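Hydrolase (PDB 2OBB) is of unknown function but binds magnesium and is probably a hydrolase of the haloacid dehalogenase (HAD) type. Local coordinates at residues I14-Y19 and E24-A29; L93-R98 and P104-I109. One frame throughout, in Å; residues are numbered along the deposited sequence.

Contact 1 (14-19 with 24-29) is a partly buried backbone pairing inside the long loop between strand 5-8 and helix 29-38, held by two peptide hydrogen bonds. Contact 2 (93-98 with 104-109) lies deeper: strand 93-95, outermost in this chain's own parallel sheet, meets the start of helix 106-115 through apolar side chains alone, and no hydrogen bond crosses it. Its polar chemistry gathers instead past the strand end, where Asp97 binds magnesium. The two centres are 12 Å apart and join at Trp106, whose ring packs on Ile26 and Ala29; a second junction sets His17 beside Arg98.

Contact 1: residues I14-Y19 and E24-A29; sequences IVEHRY and EEIPFA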
ATOM      1  N   ILE A  14      -3.836  12.728   0.211  1.00 58.56           N
ATOM      2  CA  ILE A  14      -3.389  14.091  -0.050  1.00 58.15           C
ATOM      3  C   ILE A  14      -4.586  15.058   0.100  1.00 58.98           C
ATOM      4  O   ILE A  14      -4.422  16.200   0.570  1.00 58.34           O
ATOM      5  CB  ILE A  14      -2.752  14.211  -1.477  1.00 58.97           C
ATOM      6  CG1 ILE A  14      -1.432  13.421  -1.572  1.00 58.14           C
ATOM      7  CG2 ILE A  14      -2.476  15.681  -1.857  1.00 57.03           C
ATOM      8  CD1 ILE A  14      -0.801  13.432  -2.949  1.00 57.24           C
ATOM      9  N   VAL A  15      -5.784  14.599  -0.326  1.00 59.25           N
ATOM     10  CA  VAL A  15      -7.023  15.366  -0.155  1.00 59.21           C
ATOM     11  C   VAL A  15      -8.067  14.530   0.563  1.00 59.75           C
ATOM     12  O   VAL A  15      -7.986  13.312   0.530  1.00 58.58           O
ATOM     13  CB  VAL A  15      -7.604  15.851  -1.508  1.00 59.28           C
ATOM     14  CG1 VAL A  15      -6.694  16.877  -2.122  1.00 58.41           C
ATOM     15  CG2 VAL A  15      -7.837  14.662  -2.480  1.00 59.52           C
ATOM     16  N   GLU A  16      -9.054  15.176   1.192  1.00 61.20           N
ATOM     17  CA  GLU A  16     -10.239  14.464   1.666  1.00 63.53           C
ATOM     18  C   GLU A  16     -10.838  13.695   0.497  1.00 64.58           C
ATOM     19  O   GLU A  16     -10.772  14.150  -0.650  1.00 64.34           O
ATOM     20  CB  GLU A  16     -11.319  15.408   2.170  1.00 63.70           C
ATOM     21  CG  GLU A  16     -10.821  16.543   2.965  1.00 67.52           C
ATOM     22  CD  GLU A  16     -11.021  16.332   4.418  1.00 73.60           C
ATOM     23  OE1 GLU A  16     -10.448  15.350   4.971  1.00 73.63           O
ATOM     24  OE2 GLU A  16     -11.771  17.162   4.995  1.00 75.06           O
ATOM     25  N   HIS A  17     -11.441  12.547   0.804  1.00 65.92           N
ATOM     26  CA  HIS A  17     -11.956  11.640  -0.217  1.00 67.69           C
ATOM     27  C   HIS A  17     -13.286  12.139  -0.766  1.00 66.94           C
ATOM     28  O   HIS A  17     -14.314  11.949  -0.137  1.00 67.04           O
ATOM     29  CB  HIS A  17     -12.146  10.244   0.380  1.00 68.95           C
ATOM     30  CG  HIS A  17     -12.190   9.149  -0.635  1.00 73.86           C
ATOM     31  ND1 HIS A  17     -11.910   7.832  -0.317  1.00 79.23           N
ATOM     32  CD2 HIS A  17     -12.446   9.174  -1.966  1.00 76.12           C
ATOM     33  CE1 HIS A  17     -12.011   7.091  -1.408  1.00 80.58           C
ATOM     34  NE2 HIS A  17     -12.336   7.880  -2.419  1.00 80.15           N
ATOM     35  N   ARG A  18     -13.267  12.777  -1.927  1.00 66.50           N
ATOM     36  CA  ARG A  18     -14.500  13.233  -2.547  1.00 66.54           C
ATOM     37  C   ARG A  18     -14.664  12.744  -3.995  1.00 66.73           C
ATOM     38  O   ARG A  18     -15.412  13.343  -4.781  1.00 66.88           O
ATOM     39  CB  ARG A  18     -14.589  14.762  -2.477  1.00 66.68           C
ATOM     40  CG  ARG A  18     -14.730  15.325  -1.095  1.00 66.95           C
ATOM     41  CD  ARG A  18     -16.025  14.873  -0.424  1.00 71.41           C
ATOM     42  NE  ARG A  18     -16.189  15.501   0.890  1.00 74.23           N
ATOM     43  CZ  ARG A  18     -15.546  15.123   2.000  1.00 75.24           C
ATOM     44  NH1 ARG A  18     -15.762  15.787   3.130  1.00 75.53           N
ATOM     45  NH2 ARG A  18     -14.696  14.087   1.992  1.00 73.39           N
ATOM     46  N   TYR A  19     -13.979  11.650  -4.328  1.00 67.08           N
ATOM     47  CA  TYR A  19     -13.961  11.074  -5.675  1.00 67.59           C
ATOM     48  C   TYR A  19     -15.360  10.836  -6.201  1.00 67.87           C
ATOM     49  O   TYR A  19     -16.181  10.297  -5.461  1.00 68.40           O
ATOM     50  CB  TYR A  19     -13.257   9.741  -5.621  1.00 67.97           C
ATOM     51  CG  TYR A  19     -13.125   9.023  -6.935  1.00 68.59           C
ATOM     52  CD1 TYR A  19     -14.174   8.252  -7.453  1.00 69.56           C
ATOM     53  CD2 TYR A  19     -11.926   9.063  -7.638  1.00 68.97           C
ATOM     54  CE1 TYR A  19     -14.031   7.563  -8.667  1.00 70.29           C
ATOM     55  CE2 TYR A  19     -11.761   8.382  -8.828  1.00 69.83           C
ATOM     56  CZ  TYR A  19     -12.807   7.630  -9.347  1.00 70.51           C
ATOM     57  OH  TYR A  19     -12.610   6.959 -10.538  1.00 70.03           O
ATOM     58  N   GLU A  24     -10.790  18.902  -0.069  1.00 62.48           N
ATOM     59  CA  GLU A  24      -9.843  19.818   0.556  1.00 61.92           C
ATOM     60  C   GLU A  24      -8.543  19.068   0.861  1.00 61.33           C
ATOM     61  O   GLU A  24      -8.550  17.856   1.050  1.00 60.19           O
ATOM     62  CB  GLU A  24     -10.395  20.331   1.881  1.00 62.66           C
ATOM     63  CG  GLU A  24     -11.763  21.000   1.805  1.00 66.62           C
ATOM     64  CD  GLU A  24     -11.675  22.499   1.620  1.00 72.30           C
ATOM     65  OE1 GLU A  24     -12.525  23.239   2.197  1.00 73.84           O
ATOM     66  OE2 GLU A  24     -10.744  22.946   0.904  1.00 75.15           O
ATOM     67  N   GLU A  25      -7.437  19.798   0.922  1.00 59.75           N
ATOM     68  CA  GLU A  25      -6.171  19.200   1.202  1.00 59.27           C
ATOM     69  C   GLU A  25      -6.144  18.667   2.636  1.00 58.42           C
ATOM     70  O   GLU A  25      -6.654  19.297   3.565  1.00 58.77           O
ATOM     71  CB  GLU A  25      -5.059  20.235   1.002  1.00 59.70           C
ATOM     72  CG  GLU A  25      -3.648  19.634   1.100  1.00 59.80           C
ATOM     73  CD  GLU A  25      -2.560  20.670   1.063  1.00 59.12           C
ATOM     74  OE1 GLU A  25      -2.860  21.802   0.665  1.00 59.79           O
ATOM     75  OE2 GLU A  25      -1.403  20.355   1.438  1.00 60.57           O
ATOM     76  N   ILE A  26      -5.584  17.488   2.811  1.00 57.00           N
ATOM     77  CA  ILE A  26      -5.281  17.044   4.169  1.00 56.57           C
ATOM     78  C   ILE A  26      -4.176  17.957   4.709  1.00 55.32           C
ATOM     79  O   ILE A  26      -3.200  18.222   4.004  1.00 55.65           O
ATOM     80  CB  ILE A  26      -4.859  15.603   4.184  1.00 56.24           C
ATOM     81  CG1 ILE A  26      -5.925  14.749   3.462  1.00 58.03           C
ATOM     82  CG2 ILE A  26      -4.566  15.124   5.625  1.00 56.03           C
ATOM     83  CD1 ILE A  26      -7.195  14.548   4.220  1.00 55.48           C
ATOM     84  N   PRO A  27      -4.355  18.502   5.934  1.00 54.45           N
ATOM     85  CA  PRO A  27      -3.398  19.477   6.439  1.00 52.71           C
ATOM     86  C   PRO A  27      -1.964  19.063   6.160  1.00 51.81           C
ATOM     87  O   PRO A  27      -1.598  17.920   6.399  1.00 50.24           O
ATOM     88  CB  PRO A  27      -3.696  19.503   7.932  1.00 52.79           C
ATOM     89  CG  PRO A  27      -5.193  19.349   7.976  1.00 52.80           C
ATOM     90  CD  PRO A  27      -5.435  18.262   6.916  1.00 54.28           C
ATOM     91  N   PHE A  28      -1.198  19.987   5.579  1.00 51.39           N
ATOM     92  CA  PHE A  28       0.260  19.859   5.409  1.00 51.59           C
ATOM     93  C   PHE A  28       0.692  18.743   4.476  1.00 52.35           C
ATOM     94  O   PHE A  28       1.881  18.411   4.432  1.00 51.72           O
ATOM     95  CB  PHE A  28       0.951  19.753   6.774  1.00 49.78           C
ATOM     96  CG  PHE A  28       0.506  20.836   7.722  1.00 48.55           C
ATOM     97  CD1 PHE A  28       0.958  22.139   7.567  1.00 44.18           C
ATOM     98  CD2 PHE A  28      -0.409  20.555   8.735  1.00 47.75           C
ATOM     99  CE1 PHE A  28       0.499  23.163   8.421  1.00 46.86           C
ATOM    100  CE2 PHE A  28      -0.864  21.546   9.602  1.00 41.35           C
ATOM    101  CZ  PHE A  28      -0.415  22.862   9.435  1.00 46.70           C
ATOM    102  N   ALA A  29      -0.251  18.206   3.703  1.00 53.50           N
ATOM    103  CA  ALA A  29       0.078  17.098   2.797  1.00 55.12           C
ATOM    104  C   ALA A  29       1.112  17.535   1.771  1.00 56.04           C
ATOM    105  O   ALA A  29       2.233  16.996   1.727  1.00 57.33           O
ATOM    106  CB  ALA A  29      -1.210  16.520   2.110  1.00 54.70           C
TER
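Ile14 O and Glu16 N, flanking Val15, bond to the 24-26 side of the same loop, and the pairing is tightest there. The N-H of Ile26 donates to Ile14 O (N to O 2.8 Å), reaching the oxygen from above the carbonyl plane. In return, Glu16 N gives a 2.7 Å bond to Glu24 O, with a C=O...N angle of 168°. Between these two bonds Val15 and Glu25 form a single beta bridge, their CA atoms 4.2 Å apart. A close CA-H...O contact, Val15 CA to Glu24 O at 3.2 Å, adds to it.

The apolar filling comes from Ile26 and Ala29. Ile26 CG1 lies anti to the carbonyl carbon (chi1 -53°), 3.6 Å from Val15 C, and the turn at chi2 (-73°) carries CD1 on to Glu16. Ala29 CB meets Ile14 CG2 at 4.2 Å; the same methyl also lies beside the hydrogen-bonded Ile14 O. A type II turn from Ile26 to Ala29, closed by Ala29 N to Ile26 O, then leads into helix 29-38, with Phe28 as N-cap residue. The loop follows directly on a sequence that fits the HAD-type DxDx(T/V) pattern, in which Asp9 binds the magnesium through its carboxylate and Asp11 through its backbone O; Val15 packs beside Asp11. Trp60 of helix 51-62 touches Ile14, Val15 and Glu25, whose OE2 accepts from Val30 N at the beginning of helix 29-38. Trp106 packs on Ile26 and Ala29.

Toward solvent the fit slackens. Glu16, its chain bent at chi2, passes across Ile26, and OE1 comes 3.4 Å from Ile26 CD1. The side chains of Glu24 and Glu16 meet through CB of Glu24 and CG of Glu16, 4.0 Å apart, and the Glu24 carboxylate leads away.

Contact 2: residues L93-R98 and P104-I109; sequences LFIDDR and PDWGII. With MG (magnesium ion), chain B.
Ile95 lays its CG2 methyl obliquely against the six-membered end of the Trp106 indole, 3.8 Å from CH2. The same methyl meets Ile109 CD1 at 3.7 Å. The CD1 end of Ile95's longer branch meets the same pair, 3.8 Å from Ile109 CG2, and both arms of Ile95 are engaged. CG1 beside the backbone N (chi1 -56°) puts CG2 anti to it. Ile109 CD1 also rests over one face of the indole, toward its rim, and the three side chains form one buried apolar cluster. The indole N-H is used too: NE1 donates to Thr13 O, tying the helix to the loop that follows strand 5-8.

This joins the outermost strand of this chain's parallel sheet, whose Phe94 makes backbone hydrogen bonds to the second subunit, to the helix that follows it, consistent with a Rossmann-like HAD fold. Asp105 is the helix N-cap, its OD1 accepting a weak bond from Ile108 N.

Just beyond the strand the chain turns to the metal. Asp97 OD1 binds magnesium at 2.1 Å; three waters, Asp9 OD2 and Asp11 O complete six ligands. Asp97 also holds one of the waters with its non-ligating oxygen, OD2. From the second shell, the in-plane N-H of Arg98 NE donates to that water at 3.2 Å, and Asp96 OD1 accepts from another at 2.5 Å. Asp96 OD1 also closes an Asx turn with Arg98 N (3.0 Å), met on the anti side of the carboxylate, while Asp96 OD2 forms a salt bridge to Lys88 of the second subunit.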
ATOM      1  N   LEU A  93       8.348   2.576  -0.380  1.00 60.14           N
ATOM      2  CA  LEU A  93       7.408   2.974   0.650  1.00 61.03           C
ATOM      3  C   LEU A  93       6.047   3.295   0.018  1.00 61.21           C
ATOM      4  O   LEU A  93       5.996   3.830  -1.105  1.00 60.68           O
ATOM      5  CB  LEU A  93       7.921   4.217   1.353  1.00 61.66           C
ATOM      6  CG  LEU A  93       7.427   4.476   2.775  1.00 63.51           C
ATOM      7  CD1 LEU A  93       8.228   3.567   3.753  1.00 64.32           C
ATOM      8  CD2 LEU A  93       7.573   5.949   3.125  1.00 62.24           C
ATOM      9  N   PHE A  94       4.968   2.978   0.746  1.00 59.93           N
ATOM     10  CA  PHE A  94       3.624   3.294   0.322  1.00 59.74           C
ATOM     11  C   PHE A  94       2.916   4.156   1.381  1.00 60.12           C
ATOM     12  O   PHE A  94       2.850   3.809   2.553  1.00 59.94           O
ATOM     13  CB  PHE A  94       2.835   2.010   0.060  1.00 58.87           C
ATOM     14  CG  PHE A  94       3.365   1.187  -1.083  1.00 58.06           C
ATOM     15  CD1 PHE A  94       4.395   0.273  -0.886  1.00 57.37           C
ATOM     16  CD2 PHE A  94       2.848   1.344  -2.357  1.00 56.99           C
ATOM     17  CE1 PHE A  94       4.884  -0.511  -1.949  1.00 58.23           C
ATOM     18  CE2 PHE A  94       3.325   0.556  -3.448  1.00 60.68           C
ATOM     19  CZ  PHE A  94       4.332  -0.370  -3.242  1.00 59.22           C
ATOM     20  N   ILE A  95       2.396   5.287   0.951  1.00 60.06           N
ATOM     21  CA  ILE A  95       1.607   6.134   1.826  1.00 60.32           C
ATOM     22  C   ILE A  95       0.217   6.090   1.244  1.00 60.57           C
ATOM     23  O   ILE A  95      -0.007   6.585   0.135  1.00 60.77           O
ATOM     24  CB  ILE A  95       2.148   7.588   1.865  1.00 60.35           C
ATOM     25  CG1 ILE A  95       3.627   7.590   2.284  1.00 58.66           C
ATOM     26  CG2 ILE A  95       1.272   8.479   2.817  1.00 59.87           C
ATOM     27  CD1 ILE A  95       4.289   8.957   2.252  1.00 60.60           C
ATOM     28  N   ASP A  96      -0.711   5.502   1.998  1.00 60.20           N
ATOM     29  CA  ASP A  96      -2.053   5.231   1.510  1.00 60.38           C
ATOM     30  C   ASP A  96      -3.055   5.204   2.675  1.00 60.47           C
ATOM     31  O   ASP A  96      -2.829   4.540   3.701  1.00 60.43           O
ATOM     32  CB  ASP A  96      -2.027   3.882   0.826  1.00 60.64           C
ATOM     33  CG  ASP A  96      -3.145   3.706  -0.159  1.00 62.17           C
ATOM     34  OD1 ASP A  96      -4.286   4.005   0.262  1.00 58.35           O
ATOM     35  OD2 ASP A  96      -2.872   3.186  -1.305  1.00 59.85           O
ATOM     36  N   ASP A  97      -4.175   5.899   2.538  1.00 59.30           N
ATOM     37  CA  ASP A  97      -5.106   5.954   3.689  1.00 59.11           C
ATOM     38  C   ASP A  97      -5.765   4.601   3.890  1.00 58.03           C
ATOM     39  O   ASP A  97      -6.364   4.370   4.918  1.00 58.56           O
ATOM     40  CB  ASP A  97      -6.149   7.043   3.529  1.00 58.85           C
ATOM     41  CG  ASP A  97      -7.043   6.802   2.334  1.00 60.36           C
ATOM     42  OD1 ASP A  97      -6.504   6.652   1.216  1.00 58.13           O
ATOM     43  OD2 ASP A  97      -8.282   6.745   2.508  1.00 62.63           O
ATOM     44  N   ARG A  98      -5.632   3.700   2.917  1.00 57.26           N
ATOM     45  CA  ARG A  98      -6.194   2.345   3.049  1.00 56.67           C
ATOM     46  C   ARG A  98      -5.178   1.312   3.513  1.00 55.97           C
ATOM     47  O   ARG A  98      -5.472   0.132   3.569  1.00 55.69           O
ATOM     48  CB  ARG A  98      -6.863   1.876   1.772  1.00 56.35           C
ATOM     49  CG  ARG A  98      -8.027   2.779   1.385  1.00 59.22           C
ATOM     50  CD  ARG A  98      -8.699   2.241   0.134  1.00 62.05           C
ATOM     51  NE  ARG A  98      -9.658   3.181  -0.429  1.00 64.31           N
ATOM     52  CZ  ARG A  98     -10.644   2.838  -1.255  1.00 65.52           C
ATOM     53  NH1 ARG A  98     -10.826   1.568  -1.635  1.00 65.26           N
ATOM     54  NH2 ARG A  98     -11.458   3.775  -1.691  1.00 66.04           N
ATOM     55  N   PRO A 104      -1.326   8.193   9.704  1.00 60.03           N
ATOM     56  CA  PRO A 104      -1.383   9.207  10.754  1.00 58.96           C
ATOM     57  C   PRO A 104      -1.238  10.546  10.038  1.00 58.26           C
ATOM     58  O   PRO A 104      -1.115  10.586   8.822  1.00 57.49           O
ATOM     59  CB  PRO A 104      -0.167   8.877  11.621  1.00 58.73           C
ATOM     60  CG  PRO A 104       0.821   8.269  10.637  1.00 59.42           C
ATOM     61  CD  PRO A 104       0.051   7.709   9.469  1.00 59.45           C
ATOM     62  N   ASP A 105      -1.270  11.650  10.750  1.00 58.11           N
ATOM     63  CA  ASP A 105      -1.125  12.887  10.026  1.00 57.43           C
ATOM     64  C   ASP A 105       0.307  13.059   9.503  1.00 56.02           C
ATOM     65  O   ASP A 105       1.276  12.369   9.947  1.00 55.74           O
ATOM     66  CB  ASP A 105      -1.594  14.062  10.865  1.00 58.16           C
ATOM     67  CG  ASP A 105      -0.871  14.153  12.163  1.00 61.23           C
ATOM     68  OD1 ASP A 105       0.376  14.097  12.138  1.00 62.14           O
ATOM     69  OD2 ASP A 105      -1.552  14.309  13.212  1.00 67.82           O
ATOM     70  N   TRP A 106       0.426  13.989   8.567  1.00 54.17           N
ATOM     71  CA  TRP A 106       1.636  14.207   7.814  1.00 54.23           C
ATOM     72  C   TRP A 106       2.850  14.553   8.673  1.00 54.68           C
ATOM     73  O   TRP A 106       3.963  14.157   8.326  1.00 54.76           O
ATOM     74  CB  TRP A 106       1.368  15.236   6.742  1.00 53.92           C
ATOM     75  CG  TRP A 106       0.574  14.613   5.631  1.00 54.86           C
ATOM     76  CD1 TRP A 106      -0.780  14.693   5.421  1.00 53.13           C
ATOM     77  CD2 TRP A 106       1.105  13.832   4.555  1.00 52.86           C
ATOM     78  NE1 TRP A 106      -1.124  13.988   4.267  1.00 55.03           N
ATOM     79  CE2 TRP A 106       0.016  13.459   3.717  1.00 51.67           C
ATOM     80  CE3 TRP A 106       2.393  13.403   4.220  1.00 53.63           C
ATOM     81  CZ2 TRP A 106       0.182  12.666   2.571  1.00 54.43           C
ATOM     82  CZ3 TRP A 106       2.559  12.603   3.039  1.00 54.15           C
ATOM     83  CH2 TRP A 106       1.456  12.263   2.242  1.00 52.76           C
ATOM     84  N   GLY A 107       2.636  15.241   9.800  1.00 53.75           N
ATOM     85  CA  GLY A 107       3.669  15.356  10.834  1.00 54.53           C
ATOM     86  C   GLY A 107       4.334  14.030  11.194  1.00 54.80           C
ATOM     87  O   GLY A 107       5.563  13.925  11.191  1.00 55.55           O
ATOM     88  N   ILE A 108       3.527  13.011  11.482  1.00 54.57           N
ATOM     89  CA  ILE A 108       4.049  11.740  11.904  1.00 54.58           C
ATOM     90  C   ILE A 108       4.625  10.971  10.716  1.00 54.71           C
ATOM     91  O   ILE A 108       5.655  10.326  10.852  1.00 54.11           O
ATOM     92  CB  ILE A 108       3.033  10.901  12.712  1.00 54.99           C
ATOM     93  CG1 ILE A 108       2.905  11.448  14.132  1.00 56.28           C
ATOM     94  CG2 ILE A 108       3.561   9.471  12.927  1.00 56.49           C
ATOM     95  CD1 ILE A 108       1.709  12.301  14.350  1.00 61.16           C
ATOM     96  N   ILE A 109       3.978  11.060   9.555  1.00 55.09           N
ATOM     97  CA  ILE A 109       4.506  10.439   8.358  1.00 55.37           C
ATOM     98  C   ILE A 109       5.942  10.916   8.164  1.00 57.20           C
ATOM     99  O   ILE A 109       6.859  10.104   8.002  1.00 58.05           O
ATOM    100  CB  ILE A 109       3.627  10.740   7.080  1.00 55.91           C
ATOM    101  CG1 ILE A 109       2.304   9.944   7.114  1.00 54.06           C
ATOM    102  CG2 ILE A 109       4.398  10.418   5.792  1.00 53.68           C
ATOM    103  CD1 ILE A 109       1.279  10.347   5.967  1.00 54.97           C
TER
HETATM  104 MG    MG B 201      -7.192   6.782  -0.751  1.00 48.02          MG
HETATM  105  O   HOH W   1      -6.367   4.827  -0.909  1.00 41.81           O
HETATM  106  O   HOH W   2      -9.078   6.245   0.045  1.00 41.87           O
HETATM  107  O   HOH W   3      -7.725   6.340  -2.645  1.00 46.67           O